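Local atomic coordinates of enoyl-CoA hydratase (Mycobacterium avium subsp. paratuberculosis, PDB entry 4LK5), a protein that probably acts on coenzyme A thioesters as an enoyl-CoA hydratase of the crotonase-like enoyl-CoA hydratase/isomerase family. Residues 122-132 / 243-254; 170-179 / 257-268. One frame throughout, in Å; residues are numbered along the deposited sequence.

Contact 1 (122-132 / 243-254)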
loop_
_atom_site.group_PDB
_atom_site.type_symbol
_atom_site.label_atom_id
_atom_site.label_comp_id
_atom_site.label_asym_id
_atom_site.label_seq_id
_atom_site.Cartn_x
_atom_site.Cartn_y
_atom_site.Cartn_z
ATOM N N VAL C 122 -7.097 -13.734 15.016
ATOM C CA VAL C 122 -6.896 -12.958 13.809
ATOM C C VAL C 122 -7.591 -13.569 12.595
ATOM O O VAL C 122 -8.316 -12.863 11.863
ATOM C CB VAL C 122 -5.385 -12.699 13.584
ATOM C CG1 VAL C 122 -5.121 -12.307 12.181
ATOM C CG2 VAL C 122 -4.922 -11.591 14.507
ATOM N N ARG C 123 -7.439 -14.871 12.400
ATOM C CA ARG C 123 -8.172 -15.542 11.308
ATOM C C ARG C 123 -9.653 -15.440 11.478
ATOM O O ARG C 123 -10.367 -15.423 10.490
ATOM C CB ARG C 123 -7.889 -17.039 11.226
ATOM C CG ARG C 123 -6.473 -17.356 10.820
ATOM C CD ARG C 123 -6.299 -18.774 10.355
ATOM N NE ARG C 123 -4.870 -19.058 10.374
ATOM C CZ ARG C 123 -4.204 -19.644 11.375
ATOM N NH1 ARG C 123 -4.812 -20.072 12.466
ATOM N NH2 ARG C 123 -2.890 -19.829 11.260
ATOM N N ALA C 124 -10.131 -15.431 12.718
ATOM C CA ALA C 124 -11.584 -15.443 12.944
ATOM C C ALA C 124 -12.132 -14.107 12.515
ATOM O O ALA C 124 -13.170 -14.047 11.882
ATOM C CB ALA C 124 -11.929 -15.726 14.393
ATOM N N ILE C 125 -11.398 -13.035 12.827
ATOM C CA ILE C 125 -11.821 -11.708 12.384
ATOM C C ILE C 125 -11.845 -11.574 10.872
ATOM O O ILE C 125 -12.819 -11.127 10.342
ATOM C CB ILE C 125 -10.994 -10.593 13.003
ATOM C CG1 ILE C 125 -11.296 -10.530 14.489
ATOM C CG2 ILE C 125 -11.342 -9.241 12.384
ATOM C CD1 ILE C 125 -10.276 -9.734 15.261
ATOM N N ALA C 126 -10.781 -11.973 10.194
ATOM C CA ALA C 126 -10.701 -11.891 8.724
ATOM C C ALA C 126 -11.756 -12.762 8.031
ATOM O O ALA C 126 -12.260 -12.417 6.961
ATOM C CB ALA C 126 -9.293 -12.271 8.241
ATOM N N ALA C 127 -12.055 -13.904 8.621
ATOM C CA ALA C 127 -13.041 -14.822 8.049
ATOM C C ALA C 127 -14.518 -14.427 8.354
ATOM O O ALA C 127 -15.432 -15.006 7.779
ATOM C CB ALA C 127 -12.762 -16.235 8.552
ATOM N N LEU C 128 -14.743 -13.448 9.233
ATOM C CA LEU C 128 -16.107 -13.115 9.696
ATOM C C LEU C 128 -17.008 -12.390 8.639
ATOM O O LEU C 128 -16.731 -11.244 8.277
ATOM C CB LEU C 128 -15.974 -12.268 10.962
ATOM C CG LEU C 128 -17.160 -11.960 11.897
ATOM C CD1 LEU C 128 -18.226 -13.028 11.820
ATOM C CD2 LEU C 128 -16.666 -11.799 13.346
ATOM N N PRO C 129 -18.084 -13.038 8.151
ATOM C CA PRO C 129 -18.945 -12.461 7.086
ATOM C C PRO C 129 -19.805 -11.237 7.482
ATOM O O PRO C 129 -20.937 -11.081 7.016
ATOM C CB PRO C 129 -19.861 -13.623 6.679
ATOM C CG PRO C 129 -19.305 -14.839 7.321
ATOM C CD PRO C 129 -18.483 -14.412 8.499
ATOM N N HIS C 130 -19.257 -10.366 8.312
ATOM C CA HIS C 130 -19.936 -9.195 8.727
ATOM C C HIS C 130 -18.920 -8.112 8.920
ATOM O O HIS C 130 -17.727 -8.393 9.085
ATOM C CB HIS C 130 -20.692 -9.488 10.038
ATOM C CG HIS C 130 -21.765 -10.515 9.875
ATOM N ND1 HIS C 130 -22.897 -10.286 9.122
ATOM C CD2 HIS C 130 -21.839 -11.801 10.281
ATOM C CE1 HIS C 130 -23.643 -11.377 9.102
ATOM N NE2 HIS C 130 -23.028 -12.311 9.808
ATOM N N PRO C 131 -19.367 -6.850 8.894
ATOM C CA PRO C 131 -18.392 -5.808 9.201
ATOM C C PRO C 131 -17.931 -5.946 10.637
ATOM O O PRO C 131 -18.756 -6.170 11.524
ATOM C CB PRO C 131 -19.195 -4.527 9.003
ATOM C CG PRO C 131 -20.169 -4.885 7.935
ATOM C CD PRO C 131 -20.578 -6.296 8.271
ATOM N N VAL C 132 -16.623 -5.862 10.854
ATOM C CA VAL C 132 -16.056 -5.906 12.191
ATOM C C VAL C 132 -15.408 -4.569 12.508
ATOM O O VAL C 132 -14.544 -4.124 11.763
ATOM C CB VAL C 132 -15.010 -7.013 12.301
ATOM C CG1 VAL C 132 -14.367 -6.966 13.687
ATOM C CG2 VAL C 132 -15.649 -8.365 12.041
ATOM N N LYS C 243 -16.653 -7.257 2.134
ATOM C CA LYS C 243 -15.611 -7.551 3.098
ATOM C C LYS C 243 -14.652 -8.649 2.645
ATOM O O LYS C 243 -13.421 -8.484 2.708
ATOM C CB LYS C 243 -16.249 -8.017 4.398
ATOM C CG LYS C 243 -15.357 -7.943 5.607
ATOM C CD LYS C 243 -15.010 -9.282 6.209
ATOM C CE LYS C 243 -14.698 -9.033 7.686
ATOM N NZ LYS C 243 -14.041 -10.152 8.368
ATOM N N LEU C 244 -15.222 -9.754 2.185
ATOM C CA LEU C 244 -14.461 -10.922 1.924
ATOM C C LEU C 244 -13.668 -10.741 0.650
ATOM O O LEU C 244 -12.550 -11.196 0.541
ATOM C CB LEU C 244 -15.380 -12.150 1.868
ATOM C CG LEU C 244 -15.986 -12.532 3.259
ATOM C CD1 LEU C 244 -17.009 -13.667 3.184
ATOM C CD2 LEU C 244 -14.930 -12.915 4.269
ATOM N N ALA C 245 -14.266 -10.081 -0.323
ATOM C CA ALA C 245 -13.587 -9.779 -1.566
ATOM C C ALA C 245 -12.345 -8.883 -1.361
ATOM O O ALA C 245 -11.312 -9.100 -1.982
ATOM C CB ALA C 245 -14.547 -9.104 -2.518
ATOM N N ILE C 246 -12.452 -7.875 -0.516
ATOM C CA ILE C 246 -11.324 -6.990 -0.311
ATOM C C ILE C 246 -10.263 -7.741 0.483
ATOM O O ILE C 246 -9.059 -7.646 0.163
ATOM C CB ILE C 246 -11.738 -5.703 0.396
ATOM C CG1 ILE C 246 -12.974 -5.150 -0.300
ATOM C CG2 ILE C 246 -10.641 -4.673 0.354
ATOM C CD1 ILE C 246 -13.320 -3.727 0.036
ATOM N N ASN C 247 -10.718 -8.509 1.484
ATOM C CA ASN C 247 -9.805 -9.296 2.289
ATOM C C ASN C 247 -9.037 -10.274 1.442
ATOM O O ASN C 247 -7.821 -10.395 1.600
ATOM C CB ASN C 247 -10.522 -10.007 3.422
ATOM C CG ASN C 247 -10.488 -9.216 4.720
ATOM O OD1 ASN C 247 -10.892 -9.707 5.768
ATOM N ND2 ASN C 247 -10.063 -7.978 4.647
ATOM N N ALA C 248 -9.740 -10.936 0.529
ATOM C CA ALA C 248 -9.131 -11.932 -0.331
ATOM C C ALA C 248 -8.142 -11.300 -1.306
ATOM O O ALA C 248 -7.185 -11.949 -1.675
ATOM C CB ALA C 248 -10.194 -12.711 -1.099
ATOM N N ALA C 249 -8.373 -10.060 -1.712
ATOM C CA ALA C 249 -7.412 -9.333 -2.532
ATOM C C ALA C 249 -6.192 -8.746 -1.784
ATOM O O ALA C 249 -5.095 -8.691 -2.360
ATOM C CB ALA C 249 -8.095 -8.229 -3.294
ATOM N N THR C 250 -6.371 -8.359 -0.514
ATOM C CA THR C 250 -5.327 -7.695 0.291
ATOM C C THR C 250 -4.574 -8.527 1.331
ATOM O O THR C 250 -3.532 -8.068 1.814
ATOM C CB THR C 250 -5.938 -6.561 1.135
ATOM O OG1 THR C 250 -7.079 -7.059 1.846
ATOM C CG2 THR C 250 -6.351 -5.419 0.261
ATOM N N LEU C 251 -5.128 -9.682 1.709
ATOM C CA LEU C 251 -4.632 -10.488 2.815
ATOM C C LEU C 251 -4.178 -11.878 2.352
ATOM O O LEU C 251 -4.052 -12.848 3.113
ATOM C CB LEU C 251 -5.711 -10.667 3.854
ATOM C CG LEU C 251 -6.321 -9.423 4.489
ATOM C CD1 LEU C 251 -7.202 -9.923 5.630
ATOM C CD2 LEU C 251 -5.266 -8.466 4.992
ATOM N N THR C 252 -3.922 -11.941 1.077
ATOM C CA THR C 252 -3.264 -13.055 0.446
ATOM C C THR C 252 -2.071 -13.571 1.300
ATOM O O THR C 252 -1.822 -14.739 1.360
ATOM C CB THR C 252 -2.880 -12.507 -0.942
ATOM O OG1 THR C 252 -3.731 -13.084 -1.942
ATOM C CG2 THR C 252 -1.466 -12.634 -1.281
ATOM N N GLU C 253 -1.342 -12.700 1.980
ATOM C CA GLU C 253 -0.158 -13.153 2.708
ATOM C C GLU C 253 -0.373 -13.274 4.217
ATOM O O GLU C 253 0.583 -13.441 4.962
ATOM C CB GLU C 253 1.015 -12.193 2.434
ATOM C CG GLU C 253 1.330 -12.058 0.960
ATOM C CD GLU C 253 1.507 -13.412 0.274
ATOM O OE1 GLU C 253 2.150 -14.289 0.887
ATOM O OE2 GLU C 253 1.037 -13.613 -0.880
ATOM N N LEU C 254 -1.617 -13.173 4.663
ATOM C CA LEU C 254 -1.887 -13.200 6.072
ATOM C C LEU C 254 -1.539 -14.540 6.671
ATOM O O LEU C 254 -0.896 -14.588 7.713
ATOM C CB LEU C 254 -3.356 -12.932 6.333
ATOM C CG LEU C 254 -3.767 -13.133 7.785
ATOM C CD1 LEU C 254 -2.988 -12.135 8.658
ATOM C CD2 LEU C 254 -5.261 -12.980 7.990
#
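Lys243 carries the polar half of this contact, reaching from helix 236-250 to backbone carbonyls near the C-terminal end of helix 113-127. Its NZ makes two weak hydrogen bonds, to Ala126 O at 3.2 Å and to Leu128 O at 2.9 Å. The amino group thus sits beside the last turn of the helix and the start of the connection to strand 132-136. The chain swings CG away from the backbone N (chi1 -162°) and bends at the next bond (chi2 -114°), which carries CD and CE alongside the loop; CE passes 3.4 Å from His130 O. Lysine suits the place because its long methylene arm can lie against the loop while its charge meets carbonyl oxygens. A weak, long ion pair with Asp152 gives that charge a second partner.

The apolar half is built round Ala126. Leu251 CD1 and Leu254 CD2 each come to 4.1 Å from Ala126 CB. Alanine's single methyl suits the point where the backbones are nearest, 7.0 Å from Ala126 CA to Asn247 CA, although the axes of the short helical segments, at 127° to each other, stay 10.9 Å apart. One turn earlier in the helix, Val122 CG1 meets Leu254 CD1 at 4.1 Å, the two side chains crossing at a slant. Leu244 covers the other end, its CD2 lying 3.8 Å from Ala126 O.

Beyond the pair, Arg123 forms a salt bridge with Asp255, Leu128 packs on Met71 and Ala75 of helix 61-76, and Arg187 of the second subunit packs on Leu251. A positive group beside carbonyls at a helix C-terminus should interact favourably with the helix dipole, so Lys243 probably ties the helix-to-strand connection to helix 236-250 electrostatically, while Leu251 and Leu254 cover Ala126 and Val122 with apolar surface.

Contact 2 (170-179 / 257-268); sequences GLMPDGGASA and ALQREFDGQSVL
Glu261, which has the most surface buried here, directs its carboxylate from helix 254-269 into the turn at 174-177. OE1 accepts from Gly176 N through the syn lone pair, and OE2 takes Ser178 N at 3.1 Å, nearly along its C-O axis. Ser178 OG also donates to OE2, modelled so short that its length is doubtful; a water links this hydroxyl to Arg260 NH1. These N-H groups belong to the N-cap and first turn of helix 177-185, where the helix dipole would probably steady a negative charge. Gly175 and Gly176 suit the type I' turn, whose positive phi angles glycine adopts easily.

In this crotonase-like fold, helix 254-269 lies along the loop that leads into helix 177-185. Further along, Gln265 uses both ends of its amide. OE1 accepts from Met172 N at 3.0 Å, the donor standing above the carbonyl plane, and NE2 gives a straight bond (163°) to Asp174 OD2 at 2.6 Å, in the plane of its own amide but on the anti side of the carboxylate and tilted 32° out of that plane. A bend at chi2 (-66°) turns the amide back to the loop.

Met172, a selenomethionine in this crystal, rests SE 3.8 Å from Gly264 CA, where the helix has no side chain to intervene. Its CB meets Leu268 CD1 at 3.8 Å, and Thr242 of the third subunit packs on Met172.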
loop_
_atom_site.group_PDB
_atom_site.type_symbol
_atom_site.label_atom_id
_atom_site.label_comp_id
_atom_site.label_asym_id
_atom_site.label_seq_id
_atom_site.Cartn_x
_atom_site.Cartn_y
_atom_site.Cartn_z
ATOM N N GLY C 170 12.144 -7.246 22.866
ATOM C CA GLY C 170 12.861 -8.346 22.257
ATOM C C GLY C 170 11.982 -9.346 21.535
ATOM O O GLY C 170 12.355 -10.506 21.393
ATOM N N LEU C 171 10.807 -8.918 21.090
ATOM C CA LEU C 171 9.960 -9.737 20.229
ATOM C C LEU C 171 9.783 -9.181 18.797
ATOM O O LEU C 171 10.186 -8.075 18.479
ATOM C CB LEU C 171 8.604 -9.905 20.872
ATOM C CG LEU C 171 8.554 -10.652 22.211
ATOM C CD1 LEU C 171 7.094 -10.766 22.657
ATOM C CD2 LEU C 171 9.189 -12.041 22.143
HETATM N N MSE C 172 9.191 -9.999 17.935
HETATM C CA MSE C 172 8.815 -9.593 16.592
HETATM C C MSE C 172 7.326 -9.359 16.549
HETATM O O MSE C 172 6.603 -9.752 17.477
HETATM C CB MSE C 172 9.281 -10.681 15.615
HETATM C CG MSE C 172 8.250 -11.774 15.493
HETATM SE SE MSE C 172 8.888 -13.223 14.366
HETATM C CE MSE C 172 8.430 -12.682 12.516
ATOM N N PRO C 173 6.837 -8.723 15.472
ATOM C CA PRO C 173 5.380 -8.520 15.387
ATOM C C PRO C 173 4.663 -9.815 15.241
ATOM O O PRO C 173 5.127 -10.672 14.536
ATOM C CB PRO C 173 5.196 -7.675 14.124
ATOM C CG PRO C 173 6.524 -7.051 13.814
ATOM C CD PRO C 173 7.590 -7.841 14.546
ATOM N N ASP C 174 3.550 -9.996 15.929
ATOM C CA ASP C 174 2.777 -11.203 15.709
ATOM C C ASP C 174 1.335 -10.785 15.457
ATOM O O ASP C 174 1.071 -9.597 15.264
ATOM C CB ASP C 174 3.001 -12.255 16.829
ATOM C CG ASP C 174 2.725 -11.737 18.232
ATOM O OD1 ASP C 174 1.725 -11.062 18.447
ATOM O OD2 ASP C 174 3.494 -12.044 19.157
ATOM N N GLY C 175 0.421 -11.736 15.370
ATOM C CA GLY C 175 -0.976 -11.419 15.035
ATOM C C GLY C 175 -1.203 -10.903 13.615
ATOM O O GLY C 175 -2.177 -10.206 13.345
ATOM N N GLY C 176 -0.302 -11.267 12.713
ATOM C CA GLY C 176 -0.378 -10.855 11.331
ATOM C C GLY C 176 0.060 -9.439 11.056
ATOM O O GLY C 176 -0.087 -9.003 9.935
ATOM N N ALA C 177 0.556 -8.727 12.074
ATOM C CA ALA C 177 1.096 -7.389 11.909
ATOM C C ALA C 177 2.153 -7.246 10.772
ATOM O O ALA C 177 2.201 -6.190 10.133
ATOM C CB ALA C 177 1.685 -6.895 13.222
ATOM N N SER C 178 2.967 -8.283 10.509
ATOM C CA SER C 178 3.910 -8.265 9.356
ATOM C C SER C 178 3.226 -8.161 7.956
ATOM O O SER C 178 3.853 -7.732 6.978
ATOM C CB SER C 178 4.900 -9.438 9.409
ATOM O OG SER C 178 4.269 -10.704 9.292
ATOM N N ALA C 179 1.930 -8.484 7.885
ATOM C CA ALA C 179 1.133 -8.345 6.667
ATOM C C ALA C 179 0.133 -7.215 6.814
ATOM O O ALA C 179 -0.024 -6.379 5.904
ATOM C CB ALA C 179 0.403 -9.639 6.392
ATOM N N ALA C 257 2.191 -15.194 6.791
ATOM C CA ALA C 257 2.699 -14.363 7.849
ATOM C C ALA C 257 2.481 -15.010 9.194
ATOM O O ALA C 257 3.419 -15.074 9.990
ATOM C CB ALA C 257 2.060 -12.983 7.822
ATOM N N LEU C 258 1.263 -15.497 9.453
ATOM C CA LEU C 258 0.938 -16.066 10.752
ATOM C C LEU C 258 1.808 -17.252 11.064
ATOM O O LEU C 258 2.200 -17.448 12.201
ATOM C CB LEU C 258 -0.510 -16.491 10.839
ATOM C CG LEU C 258 -1.443 -15.299 10.819
ATOM C CD1 LEU C 258 -2.867 -15.791 10.559
ATOM C CD2 LEU C 258 -1.346 -14.445 12.064
ATOM N N GLN C 259 2.136 -18.017 10.044
ATOM C CA GLN C 259 3.011 -19.153 10.207
ATOM C C GLN C 259 4.401 -18.681 10.581
ATOM O O GLN C 259 4.994 -19.199 11.532
ATOM C CB GLN C 259 3.053 -19.948 8.895
ATOM C CG GLN C 259 3.854 -21.234 8.970
ATOM C CD GLN C 259 3.404 -22.158 10.121
ATOM O OE1 GLN C 259 2.281 -22.675 10.102
ATOM N NE2 GLN C 259 4.287 -22.363 11.125
ATOM N N ARG C 260 4.928 -17.688 9.850
ATOM C CA ARG C 260 6.308 -17.234 10.064
ATOM C C ARG C 260 6.444 -16.686 11.437
ATOM O O ARG C 260 7.468 -16.834 12.040
ATOM C CB ARG C 260 6.715 -16.086 9.172
ATOM C CG ARG C 260 7.110 -16.431 7.769
ATOM C CD ARG C 260 7.149 -15.173 6.925
ATOM N NE ARG C 260 6.773 -15.560 5.581
ATOM C CZ ARG C 260 5.789 -15.051 4.844
ATOM N NH1 ARG C 260 5.014 -14.018 5.229
ATOM N NH2 ARG C 260 5.617 -15.589 3.658
ATOM N N GLU C 261 5.411 -15.976 11.876
ATOM C CA GLU C 261 5.382 -15.287 13.162
ATOM C C GLU C 261 5.422 -16.307 14.301
ATOM O O GLU C 261 6.200 -16.134 15.236
ATOM C CB GLU C 261 4.146 -14.343 13.249
ATOM C CG GLU C 261 4.269 -13.126 12.310
ATOM C CD GLU C 261 3.010 -12.241 12.121
ATOM O OE1 GLU C 261 1.941 -12.461 12.781
ATOM O OE2 GLU C 261 3.119 -11.285 11.293
ATOM N N PHE C 262 4.624 -17.376 14.176
ATOM C CA PHE C 262 4.697 -18.541 15.063
ATOM C C PHE C 262 6.106 -19.160 15.198
ATOM O O PHE C 262 6.629 -19.238 16.304
ATOM C CB PHE C 262 3.737 -19.622 14.620
ATOM C CG PHE C 262 3.794 -20.827 15.493
ATOM C CD1 PHE C 262 3.282 -20.777 16.776
ATOM C CD2 PHE C 262 4.400 -21.996 15.057
ATOM C CE1 PHE C 262 3.355 -21.878 17.600
ATOM C CE2 PHE C 262 4.466 -23.111 15.881
ATOM C CZ PHE C 262 3.946 -23.044 17.154
ATOM N N ASP C 263 6.713 -19.573 14.085
ATOM C CA ASP C 263 8.102 -20.093 14.086
ATOM C C ASP C 263 9.142 -19.107 14.604
ATOM O O ASP C 263 10.162 -19.486 15.125
ATOM C CB ASP C 263 8.552 -20.476 12.675
ATOM C CG ASP C 263 7.674 -21.548 12.027
ATOM O OD1 ASP C 263 7.054 -22.387 12.724
ATOM O OD2 ASP C 263 7.606 -21.537 10.792
ATOM N N GLY C 264 8.903 -17.828 14.428
ATOM C CA GLY C 264 9.854 -16.842 14.866
ATOM C C GLY C 264 9.686 -16.456 16.321
ATOM O O GLY C 264 10.689 -16.369 17.022
ATOM N N GLN C 265 8.438 -16.218 16.767
ATOM C CA GLN C 265 8.191 -15.811 18.145
ATOM C C GLN C 265 8.535 -16.927 19.076
ATOM O O GLN C 265 9.085 -16.639 20.125
ATOM C CB GLN C 265 6.741 -15.414 18.469
ATOM C CG GLN C 265 6.310 -14.010 18.136
ATOM C CD GLN C 265 6.951 -12.863 18.907
ATOM O OE1 GLN C 265 8.154 -12.678 18.896
ATOM N NE2 GLN C 265 6.117 -11.987 19.414
ATOM N N SER C 266 8.153 -18.162 18.724
ATOM C CA SER C 266 8.496 -19.376 19.511
ATOM C C SER C 266 9.950 -19.338 19.982
ATOM O O SER C 266 10.216 -19.565 21.150
ATOM C CB SER C 266 8.300 -20.630 18.680
ATOM O OG SER C 266 6.938 -20.806 18.406
ATOM N N VAL C 267 10.868 -19.013 19.066
ATOM C CA VAL C 267 12.288 -18.851 19.387
ATOM C C VAL C 267 12.546 -17.621 20.299
ATOM O O VAL C 267 13.258 -17.707 21.299
ATOM C CB VAL C 267 13.142 -18.799 18.071
ATOM C CG1 VAL C 267 14.620 -18.478 18.334
ATOM C CG2 VAL C 267 13.012 -20.118 17.333
ATOM N N LEU C 268 11.937 -16.494 19.960
ATOM C CA LEU C 268 12.210 -15.255 20.647
ATOM C C LEU C 268 11.659 -15.231 22.050
ATOM O O LEU C 268 12.256 -14.612 22.929
ATOM C CB LEU C 268 11.642 -14.074 19.863
ATOM C CG LEU C 268 12.344 -13.817 18.536
ATOM C CD1 LEU C 268 11.475 -12.888 17.717
ATOM C CD2 LEU C 268 13.747 -13.242 18.677
HETATM O O HOH W 1 14.044 -12.548 22.515
HETATM O O HOH W 2 5.574 -12.098 7.281
#

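How the contacts relate
The centres of the two contacts lie about 19 Å apart, and their segments alternate along the chain: 122-132, 170-179, 243-254, 257-268. Helices 236-250 and 254-269 follow one another, so the late half of contact 1 runs on into that of contact 2. The contacts also touch directly: Val122 CG2 packs 3.3 Å from Gly175 O, and Leu254 CD1 lies 3.9 Å from Gly176 CA. Two consecutive helices late in the chain thus close over helix 113-127 and the loop 170-176, joining distant parts of the subunit. Both contacts reach the trimer interface, where Ala249 of contact 1 packs on Ser178 of the second subunit and Ser178 of contact 2 on Ile246 of the third.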